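Local coordinates for protein esterase (Alcaligenes sp., PDB 1QLW) that probably hydrolyses carboxylic esters, as a bacterial esterase of the alpha/beta hydrolase fold, at residues Val47-Tyr51 and Pro185-Leu190; Gln55-Lys61 and Leu93-Ser98; Leu67-Cys71 and Ser204-Ser208; Ala154-Thr158 and His255-Phe259; Cys234-Val240 and Cys269-Ala275. All coordinates share one frame; numbering follows the deposited sequence. Where two conformers were deposited one is given.

Contact 1. Residues Val47-Tyr51 and Pro185-Leu190; sequences VDQMY and PTVANL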
# COMPACT_ATOMS: atom_id res chain seq x y z
N VAL A 47 15.72 -1.13 3.72
CA VAL A 47 14.64 -1.34 4.69
C VAL A 47 14.45 -0.06 5.51
O VAL A 47 15.30 0.83 5.51
CB VAL A 47 14.86 -2.54 5.61
CG1 VAL A 47 14.97 -3.85 4.84
CG2 VAL A 47 16.09 -2.30 6.45
N ASP A 48 13.30 0.06 6.15
CA ASP A 48 12.90 1.17 7.01
C ASP A 48 12.39 2.41 6.28
O ASP A 48 11.89 3.33 6.94
CB ASP A 48 13.97 1.57 8.02
CG ASP A 48 14.28 0.54 9.09
OD1 ASP A 48 13.49 -0.39 9.31
OD2 ASP A 48 15.36 0.69 9.68
N GLN A 49 12.42 2.42 4.95
CA GLN A 49 11.87 3.51 4.17
C GLN A 49 10.36 3.58 4.36
O GLN A 49 9.68 2.59 4.63
CB GLN A 49 12.20 3.32 2.68
CG GLN A 49 11.62 2.06 2.03
CD GLN A 49 12.54 0.88 2.11
OE1 GLN A 49 13.30 0.73 3.05
NE2 GLN A 49 12.57 0.00 1.12
N MET A 50 9.81 4.77 4.11
CA MET A 50 8.38 5.05 4.31
C MET A 50 7.73 5.45 3.00
O MET A 50 8.14 6.46 2.38
CB MET A 50 8.25 6.19 5.34
CG MET A 50 6.83 6.65 5.59
SD MET A 50 6.76 7.93 6.86
CE MET A 50 7.29 9.38 5.93
N TYR A 51 6.72 4.71 2.58
CA TYR A 51 5.89 5.04 1.41
C TYR A 51 5.03 6.27 1.69
O TYR A 51 4.41 6.37 2.75
CB TYR A 51 4.96 3.87 1.13
CG TYR A 51 3.93 4.10 0.05
CD1 TYR A 51 4.30 4.14 -1.30
CD2 TYR A 51 2.60 4.27 0.36
CE1 TYR A 51 3.35 4.34 -2.28
CE2 TYR A 51 1.65 4.47 -0.63
CZ TYR A 51 2.03 4.49 -1.96
OH TYR A 51 1.04 4.65 -2.91
N PRO A 185 11.11 3.74 13.24
CA PRO A 185 11.73 4.45 12.12
C PRO A 185 10.84 5.45 11.42
O PRO A 185 11.32 6.42 10.80
CB PRO A 185 12.21 3.33 11.19
CG PRO A 185 12.49 2.19 12.13
CD PRO A 185 11.36 2.29 13.12
N THR A 186 9.51 5.28 11.51
CA THR A 186 8.60 6.27 10.95
C THR A 186 8.88 7.66 11.51
O THR A 186 8.69 8.66 10.82
CB THR A 186 7.14 5.86 11.23
OG1 THR A 186 6.88 4.56 10.69
CG2 THR A 186 6.15 6.83 10.64
N VAL A 187 9.24 7.75 12.79
CA VAL A 187 9.45 9.04 13.44
C VAL A 187 10.50 9.87 12.74
O VAL A 187 10.25 11.05 12.41
CB VAL A 187 9.80 8.79 14.92
CG1 VAL A 187 10.29 10.08 15.58
CG2 VAL A 187 8.57 8.25 15.65
N ALA A 188 11.70 9.31 12.49
CA ALA A 188 12.71 10.06 11.78
C ALA A 188 12.28 10.37 10.35
O ALA A 188 12.60 11.43 9.81
CB ALA A 188 14.01 9.27 11.74
N ASN A 189 11.57 9.45 9.71
CA ASN A 189 11.09 9.69 8.35
C ASN A 189 10.08 10.82 8.30
O ASN A 189 10.06 11.59 7.33
CB ASN A 189 10.53 8.40 7.76
CG ASN A 189 11.64 7.42 7.45
OD1 ASN A 189 12.75 7.82 7.11
ND2 ASN A 189 11.32 6.14 7.55
N LEU A 190 9.25 10.97 9.34
CA LEU A 190 8.31 12.10 9.37
C LEU A 190 9.07 13.42 9.47
O LEU A 190 8.60 14.41 8.91
CB LEU A 190 7.32 11.96 10.51
CG LEU A 190 6.30 10.83 10.33
CD1 LEU A 190 5.57 10.59 11.64
CD2 LEU A 190 5.31 11.16 9.22
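Asp48 and Pro185 stand 6.2 Å apart at their CA atoms, and Met50 and Asn189 6.7 Å, so the chain of Val47-Tyr51 runs past the first turn of helix 185-197. Asp48 has a positive phi of 81°, a kink within the broken strand 43-57 that turns its carbonyl toward the helix. Asn189, one turn on from Pro185, takes up that carbonyl: ND2 donates to Asp48 O at 2.9 Å, in the carbonyl plane and close to the plane of its own amide, although the N-H is bent to 134°. Met50 is extended from the backbone, CG anti to N (chi1 176°), and turns only at its last torsion. Its side chain runs antiparallel to that of Asn189, with Met50 CE 3.8 Å from Asn189 CB, while Met50 SD lies 4.0 Å from Thr186 CG2. At the far end, Met50 CE also meets Leu190 CD2 at 4.2 Å. The Asp48 carboxylate rests against the proline ring, Asp48 CG to Pro185 CG 3.9 Å, but its charge is paired with Arg26 in a salt bridge. Thr186 turns its OG1 to the backbone N of Ser105. The chemistry is thus one carbonyl held by two donors, the Asn189 amide and the hydroxyl of Ser105, next to a methionine lying against the Thr186, Asn189 and Leu190 side chains.

Contact 2. Residues Gln55-Lys61 and Leu93-Ser98; sequences QIPQRAK and LRKGYS. With SO4 (sulfate ion), chain C.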
# COMPACT_ATOMS: atom_id res chain seq x y z
N GLN A 55 -1.58 13.88 -2.82
CA GLN A 55 -2.57 14.45 -3.71
C GLN A 55 -2.65 15.93 -3.38
O GLN A 55 -2.72 16.30 -2.20
CB GLN A 55 -3.90 13.73 -3.60
CG GLN A 55 -3.82 12.33 -4.20
CD GLN A 55 -5.08 11.56 -4.42
OE1 GLN A 55 -5.52 11.30 -5.54
NE2 GLN A 55 -5.66 11.18 -3.31
N ILE A 56 -2.65 16.77 -4.41
CA ILE A 56 -2.57 18.22 -4.25
C ILE A 56 -3.76 18.85 -4.96
O ILE A 56 -3.87 18.74 -6.18
CB ILE A 56 -1.27 18.74 -4.90
CG1 ILE A 56 -0.04 18.06 -4.33
CG2 ILE A 56 -1.19 20.26 -4.77
CD1 ILE A 56 1.33 18.51 -4.66
N PRO A 57 -4.66 19.48 -4.21
CA PRO A 57 -5.80 20.15 -4.82
C PRO A 57 -5.33 21.41 -5.52
O PRO A 57 -4.21 21.88 -5.31
CB PRO A 57 -6.73 20.43 -3.63
CG PRO A 57 -5.79 20.63 -2.50
CD PRO A 57 -4.64 19.68 -2.75
N GLN A 58 -6.22 22.01 -6.30
CA GLN A 58 -5.90 23.30 -6.90
C GLN A 58 -5.80 24.36 -5.81
O GLN A 58 -6.54 24.34 -4.84
CB GLN A 58 -7.01 23.70 -7.89
CG GLN A 58 -7.14 22.68 -9.01
CD GLN A 58 -7.98 23.22 -10.14
OE1 GLN A 58 -9.16 23.47 -9.95
NE2 GLN A 58 -7.34 23.40 -11.28
N ARG A 59 -4.86 25.29 -5.94
CA ARG A 59 -4.70 26.40 -5.01
C ARG A 59 -4.65 25.89 -3.58
O ARG A 59 -5.34 26.38 -2.68
CB ARG A 59 -5.87 27.40 -5.17
CG ARG A 59 -5.96 27.84 -6.64
CD ARG A 59 -6.84 29.04 -6.72
NE ARG A 59 -8.11 28.79 -6.25
CZ ARG A 59 -8.81 28.26 -7.09
NH1 ARG A 59 -8.93 27.22 -7.87
NH2 ARG A 59 -9.63 29.31 -6.54
N ALA A 60 -3.80 24.89 -3.35
CA ALA A 60 -3.79 24.24 -2.06
C ALA A 60 -3.45 25.18 -0.92
O ALA A 60 -2.67 26.13 -1.09
CB ALA A 60 -2.81 23.07 -2.03
N LYS A 61 -4.01 24.91 0.24
CA LYS A 61 -3.68 25.67 1.44
C LYS A 61 -2.19 25.51 1.72
O LYS A 61 -1.54 24.55 1.30
CB LYS A 61 -4.53 25.21 2.60
CG LYS A 61 -5.98 25.65 2.41
CD LYS A 61 -6.86 25.07 3.49
CE LYS A 61 -8.32 25.47 3.44
NZ LYS A 61 -8.54 26.88 3.87
N LEU A 93 -8.83 16.77 0.79
CA LEU A 93 -8.52 17.30 -0.54
C LEU A 93 -9.62 18.23 -1.02
O LEU A 93 -9.36 19.32 -1.56
CB LEU A 93 -8.37 16.14 -1.54
CG LEU A 93 -7.19 15.24 -1.30
CD1 LEU A 93 -7.28 14.00 -2.15
CD2 LEU A 93 -5.90 15.99 -1.60
N ARG A 94 -10.88 17.83 -0.83
CA ARG A 94 -12.03 18.62 -1.25
C ARG A 94 -12.15 19.91 -0.45
O ARG A 94 -12.68 20.91 -0.95
CB ARG A 94 -13.31 17.79 -1.15
CG ARG A 94 -13.38 16.72 -2.22
CD ARG A 94 -14.64 15.88 -2.08
NE ARG A 94 -14.74 14.87 -3.14
CZ ARG A 94 -15.26 15.09 -4.33
NH1 ARG A 94 -15.76 16.27 -4.67
NH2 ARG A 94 -15.25 14.10 -5.21
N LYS A 95 -11.60 19.93 0.76
CA LYS A 95 -11.54 21.11 1.60
C LYS A 95 -10.33 21.97 1.30
O LYS A 95 -10.16 23.02 1.94
CB LYS A 95 -11.62 20.69 3.07
CG LYS A 95 -12.99 20.14 3.44
CD LYS A 95 -14.03 21.23 3.52
CE LYS A 95 -15.30 20.81 4.22
NZ LYS A 95 -16.12 21.98 4.61
N GLY A 96 -9.50 21.58 0.33
CA GLY A 96 -8.40 22.40 -0.12
C GLY A 96 -7.05 22.12 0.47
O GLY A 96 -6.13 22.91 0.27
N TYR A 97 -6.91 21.03 1.24
CA TYR A 97 -5.63 20.65 1.79
C TYR A 97 -4.96 19.58 0.93
O TYR A 97 -5.57 18.58 0.58
CB TYR A 97 -5.80 20.04 3.19
CG TYR A 97 -6.18 21.07 4.23
CD1 TYR A 97 -5.19 21.74 4.93
CD2 TYR A 97 -7.50 21.37 4.52
CE1 TYR A 97 -5.46 22.68 5.89
CE2 TYR A 97 -7.79 22.32 5.51
CZ TYR A 97 -6.77 22.98 6.15
OH TYR A 97 -7.01 23.93 7.13
N SER A 98 -3.68 19.79 0.66
CA SER A 98 -2.85 18.71 0.16
C SER A 98 -2.71 17.62 1.21
O SER A 98 -2.64 17.94 2.40
CB SER A 98 -1.48 19.23 -0.20
OG SER A 98 -1.60 20.14 -1.28
S SO4 C . -2.20 25.29 -8.59
O1 SO4 C . -3.58 24.68 -8.78
O2 SO4 C . -2.49 26.32 -7.50
O3 SO4 C . -1.66 25.93 -9.79
O4 SO4 C . -1.34 24.24 -7.98
O HOH W 1 -2.53 22.07 2.04
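Lys61 starts with CG anti to its carbonyl carbon (chi1 -71°), stays extended through the next two torsions and bends only at the last. This carries CD over one face of Tyr97, a CH-pi contact 3.5 Å from the ring centroid and 17° off its normal, and sets CE 3.4 Å from Lys95 O. The backbone pins the same residue: Lys61 N donates to Gly96 O at 2.9 Å, almost straight at 172°. Gly96 closes helix 88-94 in a Schellman motif, and its positive phi suits a residue without a side chain. Pro57 packs across this turn, its CG 3.6 Å from Gly96 C, and the Ser98 hydroxyl oxygen touches Ala60 CB at 3.3 Å. A water bridges the two segments, donating to Lys61 O and accepting from Ser98 N. Leu93 comes in at about a right angle to Gln55, its CD1 3.5 Å from the amide NE2. On the outer side, Arg59 N holds a sulfate, probably from the crystallisation liquor, that Ser16 also binds. The contact joins the end of strand 43-57 to the loop leading into its neighbour, strand 99-103. Helix 306-319 packs on Tyr97, strand 13-23 on Leu93, and Gln18 of the second subunit bonds to Gln55.

Contact 3. Residues Leu67-Cys71 and Ser204-Ser208; sequences LIHGC and SHSQS. With SO4 (sulfate ion), chain D.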
# COMPACT_ATOMS: atom_id res chain seq x y z
N LEU A 67 -1.11 12.25 6.99
CA LEU A 67 -1.97 11.30 7.69
C LEU A 67 -1.21 10.02 8.00
O LEU A 67 -0.65 9.40 7.09
CB LEU A 67 -3.22 10.98 6.88
CG LEU A 67 -4.15 12.15 6.55
CD1 LEU A 67 -5.25 11.70 5.58
CD2 LEU A 67 -4.78 12.70 7.82
N ILE A 68 -1.19 9.65 9.28
CA ILE A 68 -0.32 8.61 9.82
C ILE A 68 -1.14 7.56 10.55
O ILE A 68 -1.63 7.81 11.67
CB ILE A 68 0.72 9.26 10.77
CG1 ILE A 68 1.44 10.46 10.14
CG2 ILE A 68 1.71 8.22 11.27
CD1 ILE A 68 1.95 11.43 11.18
N HIS A 69 -1.34 6.40 9.94
CA HIS A 69 -2.14 5.33 10.52
C HIS A 69 -1.48 4.73 11.76
O HIS A 69 -0.30 4.91 12.02
CB HIS A 69 -2.39 4.24 9.46
CG HIS A 69 -1.12 3.51 9.09
ND1 HIS A 69 -0.61 2.53 9.92
CD2 HIS A 69 -0.27 3.62 8.05
CE1 HIS A 69 0.54 2.10 9.36
NE2 HIS A 69 0.77 2.75 8.23
N GLY A 70 -2.30 3.95 12.48
CA GLY A 70 -1.87 3.28 13.68
C GLY A 70 -1.65 1.79 13.50
O GLY A 70 -1.19 1.35 12.44
N CYS A 71 -1.87 1.01 14.57
CA CYS A 71 -1.53 -0.40 14.52
C CYS A 71 -2.40 -1.15 13.55
O CYS A 71 -3.53 -0.78 13.25
CB CYS A 71 -1.66 -1.14 15.85
SG CYS A 71 -3.27 -1.91 16.15
N SER A 204 -1.96 11.88 13.44
CA SER A 204 -1.69 10.49 13.78
C SER A 204 -2.84 9.84 14.52
O SER A 204 -3.84 10.47 14.87
CB SER A 204 -0.40 10.39 14.57
OG SER A 204 -0.56 11.06 15.80
N HIS A 205 -2.69 8.54 14.79
CA HIS A 205 -3.76 7.73 15.34
C HIS A 205 -3.21 6.60 16.19
O HIS A 205 -2.40 5.81 15.71
CB HIS A 205 -4.57 7.11 14.17
CG HIS A 205 -5.79 6.34 14.56
ND1 HIS A 205 -6.18 5.22 13.85
CD2 HIS A 205 -6.70 6.56 15.54
CE1 HIS A 205 -7.30 4.80 14.45
NE2 HIS A 205 -7.65 5.59 15.45
N SER A 206 -3.65 6.47 17.44
CA SER A 206 -3.42 5.25 18.21
C SER A 206 -1.97 4.86 18.37
O SER A 206 -1.26 5.65 18.99
CB SER A 206 -4.29 4.15 17.60
OG SER A 206 -4.58 3.18 18.60
N GLN A 207 -1.47 3.73 17.85
CA GLN A 207 -0.05 3.40 17.94
C GLN A 207 0.86 4.53 17.46
O GLN A 207 1.95 4.72 18.01
CB GLN A 207 0.18 2.18 17.04
CG GLN A 207 1.63 1.76 16.82
CD GLN A 207 1.61 0.71 15.73
OE1 GLN A 207 1.56 1.06 14.54
NE2 GLN A 207 1.58 -0.55 16.09
N SER A 208 0.47 5.24 16.41
CA SER A 208 1.30 6.33 15.90
C SER A 208 0.97 7.65 16.59
O SER A 208 1.59 8.67 16.25
CB SER A 208 1.19 6.51 14.40
OG SER A 208 -0.13 6.94 14.08
S SO4 D . -1.74 1.35 20.66
O1 SO4 D . -2.09 0.36 21.75
O2 SO4 D . -2.88 2.35 20.61
O3 SO4 D . -1.64 0.59 19.38
O4 SO4 D . -0.51 2.09 21.01
O HOH W 2 -4.93 3.93 11.77
O HOH W 3 -3.02 1.42 17.06
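Ser208 OG sits among three carbonyl oxygens, 3.0 Å from Ile68 O, 2.9 Å from His69 O and 3.0 Å from His205 O, with one proton to serve them all. Its chi1 of 66° places the hydroxyl between backbone N and carbonyl carbon, facing the chain of Leu67-Cys71. Ile68 CG2 packs against the same side chain. Gly70 lies so close to the turn that a CB built on it would come within 2.5 Å of His205 O. Between the segments, one water accepts from both Cys71 N, at 2.8 Å, and Gln207 N, at 2.9 Å, and donates to a sulfate. Ser206 OG donates to another oxygen of that ion, O2, at 2.8 Å. Gln207, with CG anti to N and the chain extended, slides its amide alongside Cys71, NE2 3.3 Å from Cys71 CB. OE1 accepts from Gln104 and Arg107, and NE2 donates to Asp175. Replacing Gln207 by alanine removes that amide and would probably leave Asp175 and Arg107 each short of a partner and open a gap beside Cys71, itself in a disulfide with Cys72. Ser206, in a sharp turn with positive phi between strand 200-205 and helix 211-218, matches the nucleophile elbow of alpha/beta hydrolases, with His298 near its hydroxyl. Two amide N-H groups converging on one water beside it are consistent with an oxyanion hole: the water probably sits where the oxyanion would, and the sulfate, probably from the crystallisation liquor, lies beside it, also bonded to Arg265.

Contact 4. Residues Ala154-Thr158 and His255-Phe259; sequences AFKDT and HIEEF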
# COMPACT_ATOMS: atom_id res chain seq x y z
N ALA A 154 -22.59 -5.06 19.57
CA ALA A 154 -22.27 -3.66 19.34
C ALA A 154 -23.06 -2.75 20.29
O ALA A 154 -24.21 -3.03 20.63
CB ALA A 154 -22.67 -3.24 17.93
N PHE A 155 -22.45 -1.64 20.66
CA PHE A 155 -23.19 -0.59 21.35
C PHE A 155 -24.33 -0.14 20.43
O PHE A 155 -24.11 0.06 19.23
CB PHE A 155 -22.33 0.60 21.72
CG PHE A 155 -21.25 0.33 22.73
CD1 PHE A 155 -21.61 -0.18 23.98
CD2 PHE A 155 -19.91 0.56 22.47
CE1 PHE A 155 -20.64 -0.45 24.93
CE2 PHE A 155 -18.95 0.29 23.41
CZ PHE A 155 -19.31 -0.22 24.66
N LYS A 156 -25.52 0.06 20.97
CA LYS A 156 -26.65 0.50 20.17
C LYS A 156 -26.43 1.87 19.55
O LYS A 156 -26.96 2.12 18.46
CB LYS A 156 -27.93 0.54 21.01
CG LYS A 156 -28.29 -0.77 21.67
CD LYS A 156 -28.44 -1.90 20.67
CE LYS A 156 -28.83 -3.19 21.37
NZ LYS A 156 -30.29 -3.29 21.58
N ASP A 157 -25.62 2.72 20.18
CA ASP A 157 -25.38 4.06 19.65
C ASP A 157 -24.05 4.20 18.92
O ASP A 157 -23.64 5.33 18.64
CB ASP A 157 -25.45 5.12 20.76
CG ASP A 157 -24.33 5.01 21.77
OD1 ASP A 157 -23.46 4.13 21.66
OD2 ASP A 157 -24.31 5.84 22.71
N THR A 158 -23.38 3.10 18.59
CA THR A 158 -22.08 3.28 17.96
C THR A 158 -22.23 4.00 16.62
O THR A 158 -23.16 3.78 15.85
CB THR A 158 -21.37 1.94 17.73
OG1 THR A 158 -20.06 2.24 17.18
CG2 THR A 158 -22.07 1.02 16.74
N HIS A 255 -17.62 6.13 24.70
CA HIS A 255 -17.54 4.84 25.36
C HIS A 255 -16.14 4.61 25.92
O HIS A 255 -15.69 3.47 26.07
CB HIS A 255 -17.98 3.66 24.51
CG HIS A 255 -19.43 3.68 24.16
ND1 HIS A 255 -20.39 3.22 25.04
CD2 HIS A 255 -20.08 4.06 23.05
CE1 HIS A 255 -21.59 3.35 24.47
NE2 HIS A 255 -21.42 3.87 23.27
N ILE A 256 -15.48 5.68 26.38
CA ILE A 256 -14.13 5.54 26.89
C ILE A 256 -14.09 4.91 28.27
O ILE A 256 -13.27 4.05 28.59
CB ILE A 256 -13.44 6.92 26.96
CG1 ILE A 256 -13.20 7.51 25.57
CG2 ILE A 256 -12.16 6.89 27.78
CD1 ILE A 256 -12.09 6.83 24.80
N GLU A 257 -14.97 5.39 29.15
CA GLU A 257 -14.92 5.05 30.55
C GLU A 257 -15.01 3.59 30.90
O GLU A 257 -14.32 3.15 31.84
CB GLU A 257 -15.99 5.85 31.32
CG GLU A 257 -15.42 7.23 31.62
CD GLU A 257 -15.76 8.45 30.86
OE1 GLU A 257 -17.02 8.66 30.97
OE2 GLU A 257 -15.13 9.13 30.00
N GLU A 258 -15.71 2.81 30.08
CA GLU A 258 -15.90 1.41 30.42
C GLU A 258 -14.78 0.52 29.93
O GLU A 258 -14.83 -0.68 30.22
CB GLU A 258 -17.27 0.95 29.93
CG GLU A 258 -17.47 1.03 28.44
CD GLU A 258 -18.93 1.04 28.01
OE1 GLU A 258 -19.52 -0.07 28.03
OE2 GLU A 258 -19.46 2.10 27.59
N PHE A 259 -13.77 1.06 29.26
CA PHE A 259 -12.64 0.25 28.82
C PHE A 259 -11.37 0.63 29.57
O PHE A 259 -10.81 1.71 29.34
CB PHE A 259 -12.43 0.43 27.30
CG PHE A 259 -13.54 -0.15 26.48
CD1 PHE A 259 -14.67 0.59 26.19
CD2 PHE A 259 -13.48 -1.44 25.97
CE1 PHE A 259 -15.70 0.06 25.43
CE2 PHE A 259 -14.52 -1.97 25.23
CZ PHE A 259 -15.63 -1.22 24.96
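Phe155 lays its ring flat on the imidazole of His255, a face-to-face stack with centroids 3.6 Å apart and planes only 2° from parallel. The two side chains run antiparallel, and each ring has an atom of the other over its centre. Both imidazole nitrogens are engaged in the plane of that ring. His255 NE2 donates to Asp157 OD1 at 2.6 Å, nearly straight at 168° and on the syn lone pair, with the carboxylate turned 72° to the ring. His255 ND1 donates to Glu258 OE2 at 2.9 Å, reaching this oxygen from above the carboxylate plane. Glu258 OE1 lies at the rim of Phe155, 3.3 Å from Phe155 CE1, and Phe259 meets that rim too, its CE1 3.7 Å from Phe155 CZ. An alanine in place of His255 is likely to leave Asp157 without its cross-loop partner and strip the cover from one face of Phe155. Each segment forms a type I turn, and the pair ties the surface loop ahead of helix 165-171 to the one ahead of helix 263-278. With both nitrogens donating to carboxylates, the imidazole is probably protonated and positively charged, which would strengthen both bonds.

Contact 5. Residues Cys234-Val240 and Cys269-Ala275; sequences CPKPEDV and CHAFIDA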
# COMPACT_ATOMS: atom_id res chain seq x y z
N CYS A 234 0.41 9.80 25.08
CA CYS A 234 0.70 11.21 24.85
C CYS A 234 2.07 11.44 25.50
O CYS A 234 2.53 10.63 26.32
CB CYS A 234 -0.36 12.10 25.52
SG CYS A 234 -1.86 12.38 24.59
N PRO A 235 2.75 12.52 25.16
CA PRO A 235 3.99 12.87 25.84
C PRO A 235 3.77 13.05 27.34
O PRO A 235 2.63 13.30 27.77
CB PRO A 235 4.40 14.20 25.21
CG PRO A 235 3.72 14.22 23.89
CD PRO A 235 2.39 13.51 24.13
N LYS A 236 4.83 12.91 28.12
CA LYS A 236 4.77 13.15 29.56
C LYS A 236 4.78 14.65 29.79
O LYS A 236 5.12 15.47 28.94
CB LYS A 236 5.95 12.49 30.25
CG LYS A 236 6.04 10.99 30.10
CD LYS A 236 4.83 10.28 30.68
CE LYS A 236 5.08 8.78 30.78
NZ LYS A 236 6.13 8.43 31.77
N PRO A 237 4.25 15.10 30.94
CA PRO A 237 4.20 16.52 31.25
C PRO A 237 5.59 17.12 31.14
O PRO A 237 5.77 18.26 30.72
CB PRO A 237 3.63 16.62 32.64
CG PRO A 237 3.33 15.26 33.11
CD PRO A 237 3.79 14.28 32.08
N GLU A 238 6.64 16.35 31.42
CA GLU A 238 8.02 16.75 31.37
C GLU A 238 8.53 16.94 29.95
O GLU A 238 9.63 17.46 29.76
CB GLU A 238 8.88 15.71 32.10
CG GLU A 238 8.61 15.55 33.57
CD GLU A 238 7.33 14.86 33.96
OE1 GLU A 238 6.76 14.07 33.18
OE2 GLU A 238 6.87 15.11 35.10
N ASP A 239 7.78 16.54 28.93
CA ASP A 239 8.18 16.66 27.54
C ASP A 239 7.65 17.92 26.88
O ASP A 239 7.88 18.10 25.68
CB ASP A 239 7.61 15.45 26.78
CG ASP A 239 8.23 14.12 27.13
OD1 ASP A 239 9.39 14.06 27.59
OD2 ASP A 239 7.57 13.09 26.86
N VAL A 240 7.01 18.84 27.62
CA VAL A 240 6.35 19.94 26.94
C VAL A 240 7.24 21.04 26.42
O VAL A 240 6.83 21.69 25.45
CB VAL A 240 5.18 20.54 27.76
CG1 VAL A 240 4.12 19.48 28.00
CG2 VAL A 240 5.65 21.14 29.07
N CYS A 269 -3.59 12.03 28.61
CA CYS A 269 -3.53 13.07 27.59
C CYS A 269 -3.95 14.41 28.16
O CYS A 269 -3.36 15.43 27.80
CB CYS A 269 -4.34 12.64 26.38
SG CYS A 269 -3.49 11.37 25.42
N HIS A 270 -4.92 14.45 29.07
CA HIS A 270 -5.24 15.72 29.74
C HIS A 270 -4.04 16.24 30.51
O HIS A 270 -3.80 17.45 30.50
CB HIS A 270 -6.39 15.55 30.73
CG HIS A 270 -7.74 15.60 30.10
ND1 HIS A 270 -8.25 16.72 29.48
CD2 HIS A 270 -8.71 14.64 30.04
CE1 HIS A 270 -9.49 16.47 29.09
NE2 HIS A 270 -9.78 15.21 29.41
N ALA A 271 -3.31 15.38 31.20
CA ALA A 271 -2.16 15.85 31.99
C ALA A 271 -1.17 16.53 31.04
O ALA A 271 -0.59 17.55 31.39
CB ALA A 271 -1.55 14.73 32.77
N PHE A 272 -0.93 15.93 29.88
CA PHE A 272 -0.06 16.50 28.87
C PHE A 272 -0.56 17.85 28.40
O PHE A 272 0.20 18.81 28.39
CB PHE A 272 0.06 15.51 27.70
CG PHE A 272 0.60 16.12 26.44
CD1 PHE A 272 1.85 16.70 26.40
CD2 PHE A 272 -0.22 16.09 25.32
CE1 PHE A 272 2.28 17.27 25.20
CE2 PHE A 272 0.22 16.63 24.13
CZ PHE A 272 1.45 17.23 24.10
N ILE A 273 -1.80 17.91 27.95
CA ILE A 273 -2.34 19.15 27.41
C ILE A 273 -2.31 20.25 28.44
O ILE A 273 -1.93 21.39 28.13
CB ILE A 273 -3.75 18.90 26.87
CG1 ILE A 273 -3.73 18.00 25.62
CG2 ILE A 273 -4.47 20.21 26.58
CD1 ILE A 273 -3.06 18.62 24.41
N ASP A 274 -2.71 19.95 29.67
CA ASP A 274 -2.68 20.97 30.71
C ASP A 274 -1.27 21.46 30.97
O ASP A 274 -1.05 22.66 31.15
CB ASP A 274 -3.30 20.40 32.00
CG ASP A 274 -4.78 20.15 31.87
OD1 ASP A 274 -5.44 20.64 30.92
OD2 ASP A 274 -5.30 19.45 32.76
N ALA A 275 -0.30 20.54 31.03
CA ALA A 275 1.09 20.92 31.20
C ALA A 275 1.58 21.79 30.05
O ALA A 275 2.32 22.76 30.26
CB ALA A 275 1.98 19.70 31.35
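Cys234 and Cys269 are joined SG to SG at 2.1 Å in a disulfide that ties the loop after strand 223-229 to helix 263-278 of the alpha/beta hydrolase fold. Its chi3 of 99° is right-handed, and both sulfurs stand anti to their own carbonyl carbons. Next to this bridge the packing is close. Phe272 swings its ring off the helix with CG anti to the backbone N (chi1 164°), bringing one face under Pro235. Pro235 CD lies 3.6 Å from the centroid of the Phe272 ring, almost on the normal, in a CH-pi contact, while Pro235 CG is 3.6 Å from Phe272 CE1. Pro235 O also touches the base of the side chain, 3.4 Å from Phe272 CB. Val240 comes alongside in the opposite sense, its CG1 3.9 Å from Phe272 CD1. Beyond the segments, Phe213 meets the same phenylalanine edge-to-face, and Leu243 and Val248 pack on it, so it is buried between loop, helix and sheet. The other side is looser and faces solvent. There Pro237 CB rests on Ala275 CB at 3.7 Å, a methyl that Val240 CG1 also reaches, and Lys236 sets out away from the helix. No polar bond joins the two segments, so they are held by the disulfide and by van der Waals packing. The loop instead stiffens itself: Lys236 N donates to Asp239 OD2 at 3.0 Å, coming in from above the carboxylate, 46° out of its plane.

How the contacts relate
Contacts 1, 2 and 3 share one mixed sheet: contacts 1 and 2 use strand 43-57, with centres 24 Å apart, and contact 3 lies at the ends of strands 65-68 and 200-205, about 2 Å from the chain centre. Contact 1 touches contact 3, Leu190 CD1 packing on Ile68 CD1 at 3.7 Å. Along the chain, contact 2 nests inside contact 1, whereas contacts 1 and 3 interleave. Contact 4, at the surface, and contact 5, on helix 263-278, have centres 26 Å apart and interleave; contact 5 opens after contacts 1, 2 and 3 close. Contacts 1 and 2 reach the second subunit, so strand 43-57 serves both sheet and dimer, while contact 3 holds the probable active centre.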